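Local structure of RabGDI protein (Plasmodium falciparum 3D7, 3P1W) at residues A[63-68]-A[81-85]; A[117-123]-A[245-251]; A[317-321]-A[417-421]. The protein probably acts as a Rab GDP-dissociation inhibitor, a family whose members hold prenylated Rab GTPases in their GDP-bound state and shuttle them between membranes. One frame throughout, in Å; residues are numbered along the deposited sequence. Where two conformers were deposited one is given.

Interaction 1 of 3, residues A[63-68]-A[81-85]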
# COMPACT_ATOMS: atom_id res chain seq x y z
N ASN A 63 5.51 18.66 4.24
CA ASN A 63 6.62 19.12 5.07
C ASN A 63 6.12 19.49 6.45
O ASN A 63 4.96 19.25 6.77
CB ASN A 63 7.39 20.27 4.39
CG ASN A 63 6.55 21.53 4.18
OD1 ASN A 63 5.46 21.69 4.73
ND2 ASN A 63 7.09 22.44 3.37
N LEU A 64 6.97 20.07 7.29
CA LEU A 64 6.53 20.42 8.64
C LEU A 64 5.42 21.44 8.64
O LEU A 64 4.43 21.27 9.32
CB LEU A 64 7.67 21.02 9.47
CG LEU A 64 8.58 20.11 10.22
CD1 LEU A 64 9.66 21.02 10.83
CD2 LEU A 64 7.81 19.31 11.25
N THR A 65 5.63 22.55 7.92
CA THR A 65 4.62 23.60 7.84
C THR A 65 3.27 23.03 7.47
O THR A 65 2.25 23.34 8.09
CB THR A 65 5.03 24.68 6.84
OG1 THR A 65 6.20 25.33 7.33
CG2 THR A 65 3.92 25.72 6.63
N ASN A 66 3.24 22.17 6.47
CA ASN A 66 1.98 21.69 5.98
C ASN A 66 1.39 20.62 6.88
O ASN A 66 0.20 20.59 7.04
CB ASN A 66 2.08 21.32 4.51
CG ASN A 66 2.22 22.55 3.62
OD1 ASN A 66 1.46 23.53 3.76
ND2 ASN A 66 3.19 22.53 2.74
N LEU A 67 2.24 19.82 7.54
CA LEU A 67 1.76 18.81 8.48
C LEU A 67 1.03 19.54 9.61
O LEU A 67 -0.10 19.19 9.97
CB LEU A 67 2.93 17.99 9.01
CG LEU A 67 2.68 16.81 9.91
CD1 LEU A 67 1.92 15.72 9.13
CD2 LEU A 67 4.00 16.30 10.48
N TYR A 68 1.68 20.59 10.13
CA TYR A 68 1.12 21.34 11.24
C TYR A 68 -0.10 22.15 10.81
O TYR A 68 -1.08 22.21 11.55
CB TYR A 68 2.21 22.22 11.93
CG TYR A 68 2.89 21.49 13.07
CD1 TYR A 68 3.85 20.50 12.84
CD2 TYR A 68 2.54 21.76 14.39
CE1 TYR A 68 4.44 19.79 13.89
CE2 TYR A 68 3.13 21.06 15.44
CZ TYR A 68 4.07 20.08 15.18
OH TYR A 68 4.65 19.40 16.21
N TYR A 81 12.43 20.41 15.56
CA TYR A 81 12.21 19.66 14.32
C TYR A 81 12.93 20.26 13.13
O TYR A 81 12.99 19.64 12.07
CB TYR A 81 10.72 19.49 14.04
CG TYR A 81 10.01 18.65 15.07
CD1 TYR A 81 10.69 17.64 15.75
CD2 TYR A 81 8.67 18.84 15.36
CE1 TYR A 81 10.06 16.85 16.68
CE2 TYR A 81 8.03 18.06 16.31
CZ TYR A 81 8.74 17.06 16.96
OH TYR A 81 8.14 16.28 17.91
N GLY A 82 13.48 21.45 13.29
CA GLY A 82 14.37 22.01 12.28
C GLY A 82 13.61 22.48 11.06
O GLY A 82 12.45 22.88 11.16
N GLU A 83 14.28 22.43 9.91
CA GLU A 83 13.76 23.05 8.68
C GLU A 83 12.87 22.12 7.88
O GLU A 83 13.04 20.91 7.92
CB GLU A 83 14.91 23.48 7.77
CG GLU A 83 15.69 24.68 8.27
CD GLU A 83 16.90 24.96 7.41
OE1 GLU A 83 17.85 24.13 7.43
OE2 GLU A 83 16.91 26.01 6.74
N ASN A 84 11.96 22.72 7.11
CA ASN A 84 11.04 21.98 6.25
C ASN A 84 11.67 20.95 5.31
O ASN A 84 11.08 19.90 5.07
CB ASN A 84 10.20 22.96 5.43
CG ASN A 84 8.95 23.42 6.14
OD1 ASN A 84 8.25 22.61 6.75
ND2 ASN A 84 8.63 24.71 6.03
N ARG A 85 12.87 21.24 4.78
CA ARG A 85 13.47 20.38 3.75
C ARG A 85 13.78 18.94 4.23
O ARG A 85 13.92 18.04 3.41
CB ARG A 85 14.73 21.03 3.15
CG ARG A 85 15.90 21.11 4.10
CD ARG A 85 16.91 22.17 3.66
NE ARG A 85 17.95 22.32 4.67
CZ ARG A 85 18.98 21.49 4.83
NH1 ARG A 85 19.86 21.70 5.80
NH2 ARG A 85 19.13 20.43 4.03

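Interaction 2 of 3, residues A[117-123]-A[245-251]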
# COMPACT_ATOMS: atom_id res chain seq x y z
N TRP A 117 15.65 4.33 -4.82
CA TRP A 117 14.96 3.32 -4.01
C TRP A 117 15.87 2.84 -2.90
O TRP A 117 17.05 2.54 -3.14
CB TRP A 117 14.57 2.14 -4.89
CG TRP A 117 13.59 2.54 -5.91
CD1 TRP A 117 13.84 2.90 -7.21
CD2 TRP A 117 12.18 2.69 -5.72
NE1 TRP A 117 12.67 3.25 -7.84
CE2 TRP A 117 11.64 3.13 -6.95
CE3 TRP A 117 11.33 2.50 -4.63
CZ2 TRP A 117 10.28 3.36 -7.11
CZ3 TRP A 117 9.98 2.72 -4.80
CH2 TRP A 117 9.46 3.16 -6.03
N LEU A 118 15.32 2.76 -1.70
CA LEU A 118 16.06 2.22 -0.58
C LEU A 118 15.24 1.13 0.10
O LEU A 118 14.02 1.27 0.24
CB LEU A 118 16.40 3.33 0.41
CG LEU A 118 17.34 4.39 -0.19
CD1 LEU A 118 17.26 5.71 0.56
CD2 LEU A 118 18.77 3.84 -0.20
N VAL A 119 15.92 0.05 0.49
CA VAL A 119 15.24 -1.09 1.11
C VAL A 119 14.71 -0.71 2.47
O VAL A 119 15.33 0.07 3.21
CB VAL A 119 16.19 -2.34 1.20
CG1 VAL A 119 17.30 -2.11 2.23
CG2 VAL A 119 15.42 -3.60 1.54
N VAL A 120 13.55 -1.26 2.80
CA VAL A 120 13.02 -1.17 4.13
C VAL A 120 13.78 -2.16 4.98
O VAL A 120 13.93 -3.32 4.61
CB VAL A 120 11.51 -1.48 4.12
CG1 VAL A 120 10.95 -1.60 5.54
CG2 VAL A 120 10.77 -0.35 3.35
N GLU A 121 14.27 -1.71 6.12
CA GLU A 121 15.31 -2.47 6.83
C GLU A 121 14.80 -3.71 7.56
O GLU A 121 15.59 -4.61 7.85
CB GLU A 121 16.10 -1.58 7.79
CG GLU A 121 16.95 -0.56 7.05
CD GLU A 121 17.95 0.17 7.95
OE1 GLU A 121 17.81 0.15 9.19
OE2 GLU A 121 18.88 0.77 7.39
N GLY A 122 13.50 -3.77 7.85
CA GLY A 122 12.98 -4.96 8.47
C GLY A 122 11.49 -5.17 8.33
O GLY A 122 10.74 -4.24 8.12
N SER A 123 11.11 -6.43 8.45
CA SER A 123 9.72 -6.86 8.37
C SER A 123 9.42 -7.64 9.63
O SER A 123 10.16 -8.60 9.94
CB SER A 123 9.54 -7.79 7.18
OG SER A 123 10.17 -7.29 6.01
N LYS A 245 17.68 -7.26 3.22
CA LYS A 245 17.15 -6.89 4.51
C LYS A 245 15.64 -7.20 4.60
O LYS A 245 15.16 -7.64 5.64
CB LYS A 245 17.40 -5.40 4.78
CG LYS A 245 18.91 -5.00 4.77
CD LYS A 245 19.12 -3.68 5.52
CE LYS A 245 20.60 -3.38 5.77
NZ LYS A 245 21.28 -3.12 4.51
N SER A 246 14.91 -6.90 3.53
CA SER A 246 13.48 -7.22 3.44
C SER A 246 13.10 -7.26 1.97
O SER A 246 13.90 -6.86 1.10
CB SER A 246 12.66 -6.17 4.18
OG SER A 246 12.43 -5.01 3.39
N PRO A 247 11.87 -7.73 1.64
CA PRO A 247 11.44 -7.70 0.25
C PRO A 247 10.72 -6.40 -0.15
O PRO A 247 10.08 -6.35 -1.19
CB PRO A 247 10.47 -8.89 0.16
CG PRO A 247 9.89 -8.98 1.52
CD PRO A 247 10.92 -8.45 2.50
N PHE A 248 10.83 -5.36 0.67
CA PHE A 248 10.13 -4.09 0.41
C PHE A 248 11.08 -2.93 0.20
O PHE A 248 12.14 -2.86 0.85
CB PHE A 248 9.17 -3.73 1.57
CG PHE A 248 8.13 -4.75 1.82
CD1 PHE A 248 6.95 -4.76 1.08
CD2 PHE A 248 8.32 -5.73 2.78
CE1 PHE A 248 5.99 -5.76 1.29
CE2 PHE A 248 7.35 -6.71 3.01
CZ PHE A 248 6.20 -6.71 2.27
N ILE A 249 10.68 -2.02 -0.69
CA ILE A 249 11.39 -0.77 -0.94
C ILE A 249 10.47 0.43 -0.82
O ILE A 249 9.23 0.30 -0.84
CB ILE A 249 12.07 -0.74 -2.34
CG1 ILE A 249 11.06 -0.98 -3.47
CG2 ILE A 249 13.20 -1.78 -2.36
CD1 ILE A 249 11.69 -0.91 -4.89
N TYR A 250 11.10 1.59 -0.71
CA TYR A 250 10.41 2.86 -0.55
C TYR A 250 11.36 3.93 -1.09
O TYR A 250 12.58 3.81 -0.94
CB TYR A 250 10.13 3.08 0.93
CG TYR A 250 9.28 4.27 1.36
CD1 TYR A 250 7.91 4.33 1.10
CD2 TYR A 250 9.83 5.28 2.13
CE1 TYR A 250 7.16 5.38 1.57
CE2 TYR A 250 9.09 6.33 2.60
CZ TYR A 250 7.77 6.39 2.31
OH TYR A 250 7.06 7.47 2.81
N PRO A 251 10.82 4.93 -1.79
CA PRO A 251 11.71 5.90 -2.41
C PRO A 251 12.32 6.86 -1.43
O PRO A 251 11.68 7.22 -0.45
CB PRO A 251 10.81 6.67 -3.38
CG PRO A 251 9.50 6.01 -3.37
CD PRO A 251 9.41 5.14 -2.16
O HOH W 1 16.13 -7.08 8.42
O HOH W 2 12.85 -8.56 6.75

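Interaction 3 of 3, residues A[317-321]-A[417-421]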
# COMPACT_ATOMS: atom_id res chain seq x y z
N LYS A 317 -24.77 10.17 -9.19
CA LYS A 317 -25.59 9.05 -8.74
C LYS A 317 -24.92 7.71 -9.03
O LYS A 317 -24.38 7.51 -10.10
CB LYS A 317 -26.95 9.14 -9.46
CG LYS A 317 -27.98 8.13 -9.06
CD LYS A 317 -29.19 8.13 -10.01
CE LYS A 317 -30.06 9.37 -9.89
NZ LYS A 317 -31.17 9.38 -10.93
N ASN A 318 -24.93 6.81 -8.04
CA ASN A 318 -24.53 5.42 -8.22
C ASN A 318 -23.14 5.25 -8.83
O ASN A 318 -22.92 4.45 -9.76
CB ASN A 318 -25.59 4.68 -9.04
CG ASN A 318 -25.50 3.18 -8.88
OD1 ASN A 318 -25.05 2.68 -7.84
ND2 ASN A 318 -25.90 2.45 -9.91
N LYS A 319 -22.18 6.01 -8.31
CA LYS A 319 -20.78 5.93 -8.74
C LYS A 319 -19.92 5.25 -7.70
O LYS A 319 -19.06 4.45 -8.05
CB LYS A 319 -20.19 7.31 -9.00
CG LYS A 319 -20.74 8.05 -10.22
CD LYS A 319 -20.72 7.21 -11.49
CE LYS A 319 -19.32 6.86 -11.96
NZ LYS A 319 -19.32 6.01 -13.18
N ILE A 320 -20.15 5.57 -6.44
CA ILE A 320 -19.36 5.01 -5.35
C ILE A 320 -20.25 4.54 -4.21
O ILE A 320 -21.38 5.01 -4.03
CB ILE A 320 -18.32 6.01 -4.79
CG1 ILE A 320 -19.00 7.32 -4.37
CG2 ILE A 320 -17.23 6.26 -5.84
CD1 ILE A 320 -18.03 8.39 -3.95
N LYS A 321 -19.70 3.61 -3.44
CA LYS A 321 -20.37 3.05 -2.28
C LYS A 321 -19.38 3.12 -1.13
O LYS A 321 -18.25 2.72 -1.30
CB LYS A 321 -20.71 1.61 -2.60
CG LYS A 321 -21.19 0.71 -1.48
CD LYS A 321 -21.66 -0.64 -2.08
CE LYS A 321 -20.49 -1.48 -2.68
NZ LYS A 321 -20.97 -2.59 -3.58
N VAL A 417 -15.59 2.34 -2.65
CA VAL A 417 -15.31 1.55 -3.83
C VAL A 417 -16.26 1.98 -4.93
O VAL A 417 -17.29 2.59 -4.69
CB VAL A 417 -15.44 0.03 -3.55
CG1 VAL A 417 -14.42 -0.45 -2.46
CG2 VAL A 417 -16.88 -0.38 -3.19
N SER A 418 -15.92 1.64 -6.16
CA SER A 418 -16.75 1.97 -7.29
C SER A 418 -17.93 1.00 -7.33
O SER A 418 -17.81 -0.12 -6.87
CB SER A 418 -15.93 1.87 -8.56
OG SER A 418 -15.56 0.51 -8.77
N THR A 419 -19.08 1.42 -7.85
CA THR A 419 -20.26 0.54 -7.91
C THR A 419 -20.28 -0.42 -9.11
O THR A 419 -21.08 -1.34 -9.14
CB THR A 419 -21.55 1.35 -7.94
OG1 THR A 419 -21.47 2.30 -8.98
CG2 THR A 419 -21.78 2.05 -6.60
N SER A 420 -19.41 -0.21 -10.10
CA SER A 420 -19.22 -1.23 -11.14
C SER A 420 -17.82 -1.16 -11.74
O SER A 420 -17.19 -0.11 -11.74
CB SER A 420 -20.28 -1.13 -12.23
OG SER A 420 -20.00 -0.06 -13.11
N LYS A 421 -17.36 -2.29 -12.26
CA LYS A 421 -16.00 -2.42 -12.79
C LYS A 421 -15.89 -1.85 -14.19
O LYS A 421 -14.80 -1.47 -14.62
CB LYS A 421 -15.57 -3.90 -12.81

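Interaction 1 of 3, residues A[63-68]-A[81-85]
Asn84 and Thr65 are joined by two hydrogen bonds that form a small closed ring. The backbone N of Thr65 gives its hydrogen to Asn84 OD1 at 2.9 Å, a nearly straight bond (168°) that arrives in the carbonyl plane on a lone pair. In return, Asn84 ND2 donates to Thr65 OG1 over 2.8 Å, with the hydroxyl oxygen almost exactly in the amide plane. Bonds at both ends of one amide fix its rotation. Leu64 N also lies 2.9 Å from Asn84 OD1, which places the carbonyl oxygen close to the first two amide nitrogens of helix 64-71.

Flat-group packing adds to these bonds. The amide of Asn63 stacks on that of Asn84, the two planes only 15° apart, with Asn63 CG 3.3 Å from Asn84 OD1. A chi1 of 63° carries the Asn63 amide back over its own backbone, where OD1 accepts from Asn66 N at 2.9 Å.

Apolar contact is made by Leu64 and the Tyr81 side chain. Leu64 CD1 rests 3.7 Å from Tyr81 CB, and the same methyl reaches the carbonyl of Gly82. Tyr68 OH comes to the edge of the Tyr81 ring, in its plane, 3.6 Å from CE2. Beyond the two segments, Tyr81 OH is hydrogen-bonded to Glu406, and Trp87 meets the Tyr81 ring edge-to-face.

Taken together, the evidence identifies a helix N-terminus with Asn63 as its N-cap, over which the loop leading to strand 89-90 folds back to place a second asparagine carbonyl beside the first turn.

Interaction 2 of 3, residues A[117-123]-A[245-251]
Strand 117-119 and strand 248-251 run antiparallel, their short axes 4.6 Å apart at closest approach and 141° between directions, with Leu118 and Tyr250 as the hydrogen-bonded pair and Trp117-Pro251 and Val119-Ile249 as non-hydrogen-bonded pairs. This antiparallel ladder belongs to the large mixed sheet of the GDI fold, which strand 96-97 extends on the far side of 248-251. Leu118 N donates to Tyr250 O at 3.0 Å and Tyr250 N returns the bond; Val120 N continues the ladder to Phe248 O.

Among the side chains, the indole of Trp117 is contacted on both faces, more closely by Ile249. Ile249 CD1 sits 3.3 Å above one face, toward the rim, and comes 3.4 Å from CE3; Pro251 CB lies farther off over the opposite face, also toward the rim, while its CG touches CZ3 at 3.6 Å. Val119 CG2, anti to its own nitrogen, is directed at the Phe248 carbonyl, 3.4 Å from its oxygen. Tyr250 OH is hydrogen-bonded to Asp90 OD2, outside the two segments.

Past the ladder the chains stay linked through Ser246 and water. One water donates to both Glu121 O and Lys245 O, and a second joins Lys245 O to Ser123 OG. At chi1 83°, Ser246 OG stands between its own N and C: it donates to Val120 O at 2.6 Å and accepts from Phe248 N at 3.2 Å, closing an ST turn.

Interaction 3 of 3, residues A[317-321]-A[417-421]
Thr419 and Asn318 meet where strand 405-418 ends and strand 320-333 is about to begin, and the threonine side chain can be traced atom by atom. Its CB faces the opposite segment and lies 3.8 Å from Asn318 O. From there the branches part. With chi1 at 52°, OG1 stands between the threonine's own N and carbonyl carbon, and from this position the hydroxyl donates to Asn318 O at 2.7 Å. The C=O...donor angle is 113° and the donor sits 61° out of the carbonyl plane, so the hydroxyl reaches the oxygen from above. The other branch, CG2, takes the position anti to the carbonyl carbon, comes 3.8 Å from Ile320 C and continues toward Lys321 CB, 4.2 Å from CG2.

The backbone of Thr419 adds a second tie: its N donates to Lys319 O at 3.0 Å, again from above the carbonyl plane. Regular pairing follows. Lys321 and Val417 form a hydrogen-bonded antiparallel pair, Lys321 N reaching Val417 O at 2.9 Å and Val417 N returning a bond to Lys321 O. Their side chains share one face of the sheet and run side by side, the aliphatic CE of Lys321 lying 3.8 Å from Val417 CG2. Ile320 and Ser418 make the adjoining non-hydrogen-bonded pair, and Ile320 CA approaches Val417 O in a C-H...O contact.

The CB of Lys319 points away from segment 417-421, and its NZ forms a salt bridge with Asp425.

Three bonds thus run from backbone to backbone and a fourth from a threonine hydroxyl to a backbone carbonyl. The two from Thr419 tie the loops together just beyond the paired residues, off-plane rather than in regular ladder geometry. Since all four end on backbone carbonyls, the seam depends little on side-chain identity, except that the fourth bond needs the Thr419 hydroxyl.

Overall arrangement
From the N terminus, interaction 1 comes first and closes a short loop, with 12 residues between its segments, folding the chain after helix 64-71 back on the helix start. Interaction 2 then spans 121 residues, rich in helix, and returns the chain to strand 117-129. Interaction 3 closes the last loop, 95 residues with much strand, bringing the end of strand 405-418 to the start of strand 320-333. The three follow in series; none nests or crosses. Interactions 2 and 3 reach the same mixed sheet on opposite sides of the chain's centre, centres 35 Å apart. Interaction 1 packs against the beginning of strand 405-418, whose far end takes part in interaction 3.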